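Local coordinates for Lys-gingipain W83 (Porphyromonas gingivalis, PDB 4ITC), which cleaves proteins after lysine as a cysteine protease and is represented here by a calcium-binding adhesin domain that is haemolytic in vitro, at residues Ala37-Asn42 with Leu164-Ile169; Cys44-Ser49 with Met159-Leu164; Ile55-Pro60 with Gln155-Phe160. All blocks are in the same frame, centred on the assembly; numbering follows the deposited sequence. Where two conformers were deposited one is given.

Contact 1: Ala37-Asn42 with Leu164-Ile169; sequences AGYNSN and LDEVEI. With CA (calcium ion), chain C.
D165 meets the 37-42 loop through its carboxylate, which is held by both a metal ion and a backbone amide. Both oxygens of D165 bind the calcium ion, OD1 at 2.4 Å and OD2 at 2.5 Å. On its anti lone pair, directed away from OD1, D165 OD2 also accepts the N-H of Y39 (N to OD2 2.8 Å), though the bond is bent to 142° at the hydrogen. The chelating grip and this amide together fix the rotation of the carboxylate, while the backbone of G38 passes close to OD2. A weak bond from E166 N to OD1 adds a link within the strand.

At E166 the backbone turns into the left-handed region (phi 57°, psi 63°), which breaks the strand's alternation and lets two consecutive acidic side chains face the same loop. The E166 chain bends at chi2, and a single oxygen, OE1, reaches the calcium at 2.4 Å. E166 CG lies at the edge of the Y39 ring, 4.4 Å from Y39 CD2. From the loop side, S41 OG binds the ion at 2.4 Å and donates to Y39 O at 2.8 Å from well above the carbonyl plane, tying the loop back on itself. The close approach of S41 OG to D165 OD2 and E166 OE1 reflects the ion they share, whose charge would offset that of the clustered carboxylates.

S7 O, E9 OE2 and G43 O complete the seven bonds of this experimentally established site. Beyond it, V167 pairs through its backbone with E6 and E168 with T78, so strand 161-171 runs between strands 3-6 and 75-83. The Y39 ring stacks on W80 of strand 75-83 and meets W135 edge-to-face.

Contact 2: Cys44-Ser49 with Met159-Leu164; sequences CVYSES and MFYIDL
Two neighbouring antiparallel strands of the adhesin domain's β-sandwich, 43-48 and 161-171, meet here. V45 with L164 and S47 with I162 are hydrogen-bonded pairs; the first is nearly straight from V45 N to L164 O (3.0 Å, 177°). Y46 with D163 and E48 with Y161 are the non-hydrogen-bonded pairs between and beyond them. On the inner face V45 CG2 packs alongside L164 CB at 3.7 Å, and S47 CB lies near I162 CG2, while S47 OG bonds to H153 and N62.

On the other face the rings of Y46 and Y161 run side by side at an oblique 31°, with Y46 CD2 over one face of Y161. F160 CE2 sits over the centre of the opposite face, 3.5 Å above its plane, so the Y161 ring is clamped between two aromatics. The extended chain of E48 lies alongside Y161, CG to CD1 3.6 Å; its OE2 forms a salt bridge with K29, and its OE1 shares a water with Y161 OH. D163 OD1, buried against Y46 CB, has no polar partner in the model. Past the strand ends, S49 OG, also bonded to E91, accepts M159 N at 2.9 Å.

Contact 3: Ile55-Pro60 with Gln155-Phe160; sequences IGVLTP and QSTDMF. With GAI (guanidine), chain E.
The carboxylate of D158 lies between V57 and a bound guanidine, which sit on opposite sides of its plane. V57 CG2 covers one face, 3.4 Å from D158 OD1. From the other side guanidine N2 donates to D158 OD2 at 3.0 Å, well out of the carboxylate plane. The bond from guanidine N3 to D158 O is straighter (2.9 Å), with the methyl CE of M159 beside it.

The direct hydrogen bond between the segments comes from T157. With OG1 trans to the backbone nitrogen (chi1 -170°), the hydroxyl reaches L58 O at 2.8 Å, 36° above the carbonyl plane, while V57 CG1 packs against T157 OG1 at 3.1 Å. Further along, P60 brings CD to 3.4 Å from S156 O, and a water donates to both P60 O and S156 O, bridging the segments. S156 OG bonds to F154 O and H92 N.

The touching parts, 57-60 and 155-158, run nearly antiparallel, 157° apart, without regular strand pairing: a side-chain and water-mediated join between the short strand 56-57 with the turn after it and the loop before strand 161-171 of the β-sandwich, bordering the guanidine pocket that Y88 completes.

Overall arrangement
The three contacts follow strand 161-171 and the loop leading into it. Contact 1 shares L164 with contact 2, their centres about 13 Å apart, and D165 CG packs on C44 CB at 3.7 Å. Contact 2 shares M159 and F160 with contact 3, whose centre is about 10 Å from its own; there S49 O lies 3.0 Å from both L58 N and D158 N, probable hydrogen bonds past the strand ends. The centres of contacts 1 and 3 are about 23 Å apart. Contact 1 supplies three of the six residues of one calcium site, whereas L58 and P60 of contact 3 approach D24 and N62 of the other, and D158 holds guanidine beside M159.

Contact 1: Ala37-Asn42 with Leu164-Ile169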
# COMPACT_ATOMS: atom_id res chain seq x y z
N ALA A 37 -3.05 9.30 10.33
CA ALA A 37 -4.30 9.68 9.71
C ALA A 37 -4.34 9.20 8.27
O ALA A 37 -3.34 9.25 7.58
CB ALA A 37 -4.45 11.20 9.73
N GLY A 38 -5.52 8.83 7.83
CA GLY A 38 -5.74 8.52 6.42
C GLY A 38 -5.90 9.71 5.51
O GLY A 38 -5.74 10.90 5.88
N TYR A 39 -6.15 9.41 4.25
CA TYR A 39 -6.40 10.46 3.26
C TYR A 39 -7.84 10.93 3.43
O TYR A 39 -8.77 10.17 3.26
CB TYR A 39 -6.15 9.96 1.84
CG TYR A 39 -6.57 11.02 0.87
CD1 TYR A 39 -5.84 12.19 0.75
CD2 TYR A 39 -7.73 10.89 0.16
CE1 TYR A 39 -6.28 13.22 -0.06
CE2 TYR A 39 -8.16 11.90 -0.68
CZ TYR A 39 -7.41 13.04 -0.78
OH TYR A 39 -7.86 14.04 -1.62
N ASN A 40 -7.99 12.19 3.80
CA ASN A 40 -9.31 12.79 4.00
C ASN A 40 -10.22 11.91 4.82
O ASN A 40 -11.42 11.78 4.55
CB ASN A 40 -9.92 13.16 2.63
CG ASN A 40 -11.21 13.99 2.73
OD1 ASN A 40 -12.10 13.91 1.86
ND2 ASN A 40 -11.32 14.76 3.79
N SER A 41 -9.64 11.27 5.82
CA SER A 41 -10.30 10.24 6.61
C SER A 41 -9.41 9.83 7.78
O SER A 41 -8.25 10.11 7.78
CB SER A 41 -10.65 9.04 5.76
OG SER A 41 -9.50 8.35 5.29
N ASN A 42 -10.01 9.08 8.71
CA ASN A 42 -9.44 8.72 10.00
C ASN A 42 -8.49 7.50 10.00
O ASN A 42 -7.62 7.34 10.87
CB ASN A 42 -10.63 8.39 10.92
CG ASN A 42 -10.26 8.38 12.40
OD1 ASN A 42 -9.86 9.41 12.94
ND2 ASN A 42 -10.45 7.24 13.06
N LEU A 164 -1.10 3.77 2.87
CA LEU A 164 -1.95 3.44 1.74
C LEU A 164 -3.40 3.61 2.19
O LEU A 164 -3.76 3.21 3.31
CB LEU A 164 -1.69 1.98 1.30
CG LEU A 164 -2.67 1.35 0.32
CD1 LEU A 164 -2.40 1.92 -1.05
CD2 LEU A 164 -2.51 -0.17 0.26
N ASP A 165 -4.23 4.21 1.32
CA ASP A 165 -5.64 4.46 1.68
C ASP A 165 -6.53 4.49 0.46
O ASP A 165 -6.08 4.67 -0.69
CB ASP A 165 -5.76 5.76 2.48
CG ASP A 165 -6.99 5.80 3.38
OD1 ASP A 165 -7.69 4.78 3.56
OD2 ASP A 165 -7.25 6.89 3.96
N GLU A 166 -7.83 4.29 0.74
CA GLU A 166 -8.93 4.61 -0.18
C GLU A 166 -8.75 3.89 -1.51
O GLU A 166 -8.58 4.51 -2.56
CB GLU A 166 -9.02 6.11 -0.34
CG GLU A 166 -9.31 6.83 0.99
CD GLU A 166 -10.57 6.40 1.70
OE1 GLU A 166 -10.51 6.40 2.96
OE2 GLU A 166 -11.58 6.01 1.02
N VAL A 167 -8.78 2.58 -1.43
CA VAL A 167 -8.60 1.71 -2.60
C VAL A 167 -9.93 1.52 -3.27
O VAL A 167 -10.89 1.12 -2.64
CB VAL A 167 -8.07 0.34 -2.19
CG1 VAL A 167 -8.07 -0.62 -3.38
CG2 VAL A 167 -6.68 0.50 -1.58
N GLU A 168 -9.98 1.81 -4.55
CA GLU A 168 -11.21 1.66 -5.34
C GLU A 168 -10.91 0.89 -6.63
O GLU A 168 -9.93 1.21 -7.34
CB GLU A 168 -11.77 3.01 -5.74
N ILE A 169 -11.73 -0.10 -6.94
CA ILE A 169 -11.60 -0.86 -8.19
C ILE A 169 -12.94 -0.80 -8.87
O ILE A 169 -13.96 -1.09 -8.23
CB ILE A 169 -11.18 -2.32 -7.95
CG1 ILE A 169 -9.76 -2.37 -7.35
CG2 ILE A 169 -11.26 -3.13 -9.24
CD1 ILE A 169 -9.27 -3.74 -6.89
CA CA C . -9.30 5.94 4.97

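Contact 2: Cys44-Ser49 with Met159-Leu164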
# COMPACT_ATOMS: atom_id res chain seq x y z
N CYS A 44 -6.27 4.27 7.79
CA CYS A 44 -5.54 3.82 6.60
C CYS A 44 -4.78 2.57 6.96
O CYS A 44 -5.03 1.98 8.01
CB CYS A 44 -4.60 4.89 6.11
SG CYS A 44 -3.22 5.31 7.19
N VAL A 45 -3.89 2.11 6.07
CA VAL A 45 -2.96 1.04 6.40
C VAL A 45 -1.54 1.53 6.15
O VAL A 45 -1.31 2.45 5.39
CB VAL A 45 -3.22 -0.25 5.58
CG1 VAL A 45 -4.59 -0.79 5.95
CG2 VAL A 45 -3.12 0.01 4.10
N TYR A 46 -0.60 0.89 6.83
CA TYR A 46 0.79 1.27 6.70
C TYR A 46 1.71 0.07 6.89
O TYR A 46 1.33 -0.97 7.44
CB TYR A 46 1.17 2.36 7.69
CG TYR A 46 1.25 1.90 9.13
CD1 TYR A 46 0.10 1.75 9.90
CD2 TYR A 46 2.46 1.65 9.72
CE1 TYR A 46 0.18 1.38 11.21
CE2 TYR A 46 2.56 1.26 11.05
CZ TYR A 46 1.41 1.11 11.79
OH TYR A 46 1.49 0.72 13.13
N SER A 47 2.93 0.21 6.35
CA SER A 47 3.95 -0.80 6.46
C SER A 47 5.27 -0.10 6.75
O SER A 47 5.57 0.98 6.24
CB SER A 47 4.02 -1.60 5.17
OG SER A 47 5.06 -2.55 5.19
N GLU A 48 6.07 -0.73 7.63
CA GLU A 48 7.27 -0.14 8.22
C GLU A 48 8.57 -0.59 7.55
O GLU A 48 8.84 -1.80 7.40
CB GLU A 48 7.35 -0.56 9.69
CG GLU A 48 6.18 -0.09 10.52
CD GLU A 48 5.99 -0.92 11.77
OE1 GLU A 48 6.09 -0.29 12.87
OE2 GLU A 48 5.80 -2.17 11.68
N SER A 49 9.44 0.38 7.24
CA SER A 49 10.85 0.10 7.00
C SER A 49 11.77 0.45 8.16
O SER A 49 12.97 0.18 8.10
CB SER A 49 11.32 0.81 5.72
OG SER A 49 11.48 2.18 5.94
N MET A 159 13.78 3.90 6.33
CA MET A 159 13.07 5.15 6.11
C MET A 159 12.07 5.29 7.24
O MET A 159 12.48 5.49 8.42
CB MET A 159 12.51 5.22 4.70
CG MET A 159 13.63 5.46 3.68
SD MET A 159 14.22 7.16 3.76
CE MET A 159 15.88 6.99 3.00
N PHE A 160 10.78 5.13 6.99
CA PHE A 160 9.83 5.09 8.13
C PHE A 160 8.65 4.21 7.77
O PHE A 160 8.74 3.00 7.91
CB PHE A 160 9.48 6.48 8.65
CG PHE A 160 8.80 6.47 10.00
CD1 PHE A 160 9.37 5.79 11.06
CD2 PHE A 160 7.61 7.12 10.19
CE1 PHE A 160 8.77 5.80 12.32
CE2 PHE A 160 6.98 7.12 11.46
CZ PHE A 160 7.56 6.45 12.51
N TYR A 161 7.54 4.80 7.38
CA TYR A 161 6.37 4.04 6.89
C TYR A 161 5.94 4.49 5.52
O TYR A 161 6.08 5.66 5.17
CB TYR A 161 5.12 4.16 7.75
CG TYR A 161 5.21 4.15 9.25
CD1 TYR A 161 6.26 3.50 9.92
CD2 TYR A 161 4.19 4.74 9.99
CE1 TYR A 161 6.29 3.51 11.31
CE2 TYR A 161 4.22 4.74 11.38
CZ TYR A 161 5.27 4.12 12.02
OH TYR A 161 5.36 4.04 13.41
N ILE A 162 5.38 3.54 4.77
CA ILE A 162 4.52 3.84 3.66
C ILE A 162 3.07 3.67 4.13
O ILE A 162 2.72 2.67 4.77
CB ILE A 162 4.82 2.96 2.41
CG1 ILE A 162 3.94 3.39 1.22
CG2 ILE A 162 4.76 1.47 2.68
CD1 ILE A 162 4.37 2.71 -0.06
N ASP A 163 2.23 4.63 3.78
CA ASP A 163 0.82 4.60 4.11
C ASP A 163 0.02 4.47 2.79
O ASP A 163 0.35 5.10 1.80
CB ASP A 163 0.39 5.89 4.76
CG ASP A 163 1.14 6.28 6.03
OD1 ASP A 163 1.92 5.52 6.65
OD2 ASP A 163 0.89 7.48 6.42
N LEU A 164 -1.10 3.77 2.87
CA LEU A 164 -1.95 3.44 1.74
C LEU A 164 -3.40 3.61 2.19
O LEU A 164 -3.76 3.21 3.31
CB LEU A 164 -1.69 1.98 1.30
CG LEU A 164 -2.67 1.35 0.32
CD1 LEU A 164 -2.40 1.92 -1.05
CD2 LEU A 164 -2.51 -0.17 0.26
O HOH W 1 6.73 1.88 14.41

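Contact 3: Ile55-Pro60 with Gln155-Phe160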
# COMPACT_ATOMS: atom_id res chain seq x y z
N ILE A 55 12.59 -1.05 17.83
CA ILE A 55 12.43 -2.06 16.79
C ILE A 55 13.55 -1.87 15.77
O ILE A 55 14.23 -2.82 15.40
CB ILE A 55 11.08 -1.95 16.07
CG1 ILE A 55 9.90 -2.19 17.03
CG2 ILE A 55 11.03 -2.91 14.89
CD1 ILE A 55 9.72 -3.59 17.54
N GLY A 56 13.68 -0.63 15.28
CA GLY A 56 14.82 -0.28 14.45
C GLY A 56 14.62 -0.58 12.97
O GLY A 56 13.50 -0.69 12.50
N VAL A 57 15.72 -0.71 12.27
CA VAL A 57 15.70 -0.88 10.82
C VAL A 57 15.10 -2.21 10.43
O VAL A 57 15.48 -3.27 10.97
CB VAL A 57 17.13 -0.75 10.25
CG1 VAL A 57 17.17 -1.09 8.76
CG2 VAL A 57 17.67 0.63 10.53
N LEU A 58 14.17 -2.21 9.48
CA LEU A 58 13.57 -3.42 8.95
C LEU A 58 13.86 -3.58 7.47
O LEU A 58 14.24 -2.60 6.82
CB LEU A 58 12.06 -3.36 9.17
CG LEU A 58 11.65 -3.17 10.62
CD1 LEU A 58 10.15 -2.96 10.73
CD2 LEU A 58 12.07 -4.41 11.40
N THR A 59 13.70 -4.79 6.96
CA THR A 59 13.80 -5.09 5.55
C THR A 59 12.48 -5.77 5.05
O THR A 59 12.44 -6.98 4.74
CB THR A 59 15.03 -5.95 5.23
OG1 THR A 59 14.96 -7.16 5.99
CG2 THR A 59 16.31 -5.18 5.54
N PRO A 60 11.40 -4.96 4.94
CA PRO A 60 10.09 -5.54 4.60
C PRO A 60 10.05 -6.22 3.23
O PRO A 60 10.68 -5.76 2.27
CB PRO A 60 9.14 -4.33 4.59
CG PRO A 60 10.04 -3.16 4.47
CD PRO A 60 11.29 -3.52 5.20
N GLN A 155 12.12 -4.06 -1.07
CA GLN A 155 13.33 -3.30 -1.52
C GLN A 155 13.36 -1.92 -0.87
O GLN A 155 13.62 -0.88 -1.52
CB GLN A 155 13.42 -3.21 -3.04
CG GLN A 155 13.82 -4.55 -3.63
CD GLN A 155 13.76 -4.60 -5.14
OE1 GLN A 155 13.66 -3.58 -5.83
NE2 GLN A 155 13.84 -5.80 -5.67
N SER A 156 13.02 -1.93 0.43
CA SER A 156 12.92 -0.74 1.25
C SER A 156 13.62 -1.02 2.56
O SER A 156 13.57 -2.13 3.12
CB SER A 156 11.46 -0.36 1.55
OG SER A 156 10.76 -0.03 0.36
N THR A 157 14.35 -0.03 3.05
CA THR A 157 14.90 -0.16 4.40
C THR A 157 15.27 1.21 4.96
O THR A 157 15.68 2.13 4.23
CB THR A 157 16.12 -1.11 4.39
OG1 THR A 157 16.50 -1.41 5.74
CG2 THR A 157 17.33 -0.44 3.70
N ASP A 158 15.06 1.37 6.26
CA ASP A 158 15.61 2.50 7.00
C ASP A 158 15.08 3.85 6.60
O ASP A 158 15.79 4.84 6.60
CB ASP A 158 17.17 2.46 6.92
CG ASP A 158 17.80 3.37 7.91
OD1 ASP A 158 17.24 3.60 9.01
OD2 ASP A 158 18.93 3.83 7.63
N MET A 159 13.78 3.90 6.33
CA MET A 159 13.07 5.15 6.11
C MET A 159 12.07 5.29 7.24
O MET A 159 12.48 5.49 8.42
CB MET A 159 12.51 5.22 4.70
CG MET A 159 13.63 5.46 3.68
SD MET A 159 14.22 7.16 3.76
CE MET A 159 15.88 6.99 3.00
N PHE A 160 10.78 5.13 6.99
CA PHE A 160 9.83 5.09 8.13
C PHE A 160 8.65 4.21 7.77
O PHE A 160 8.74 3.00 7.91
CB PHE A 160 9.48 6.48 8.65
CG PHE A 160 8.80 6.47 10.00
CD1 PHE A 160 9.37 5.79 11.06
CD2 PHE A 160 7.61 7.12 10.19
CE1 PHE A 160 8.77 5.80 12.32
CE2 PHE A 160 6.98 7.12 11.46
CZ PHE A 160 7.56 6.45 12.51
C GAI E . 17.97 7.65 7.11
N1 GAI E . 18.42 8.84 7.11
N2 GAI E . 18.43 6.75 7.95
N3 GAI E . 17.06 7.40 6.21
O HOH W 2 13.07 -4.41 2.11
O HOH W 3 12.70 -6.85 -0.29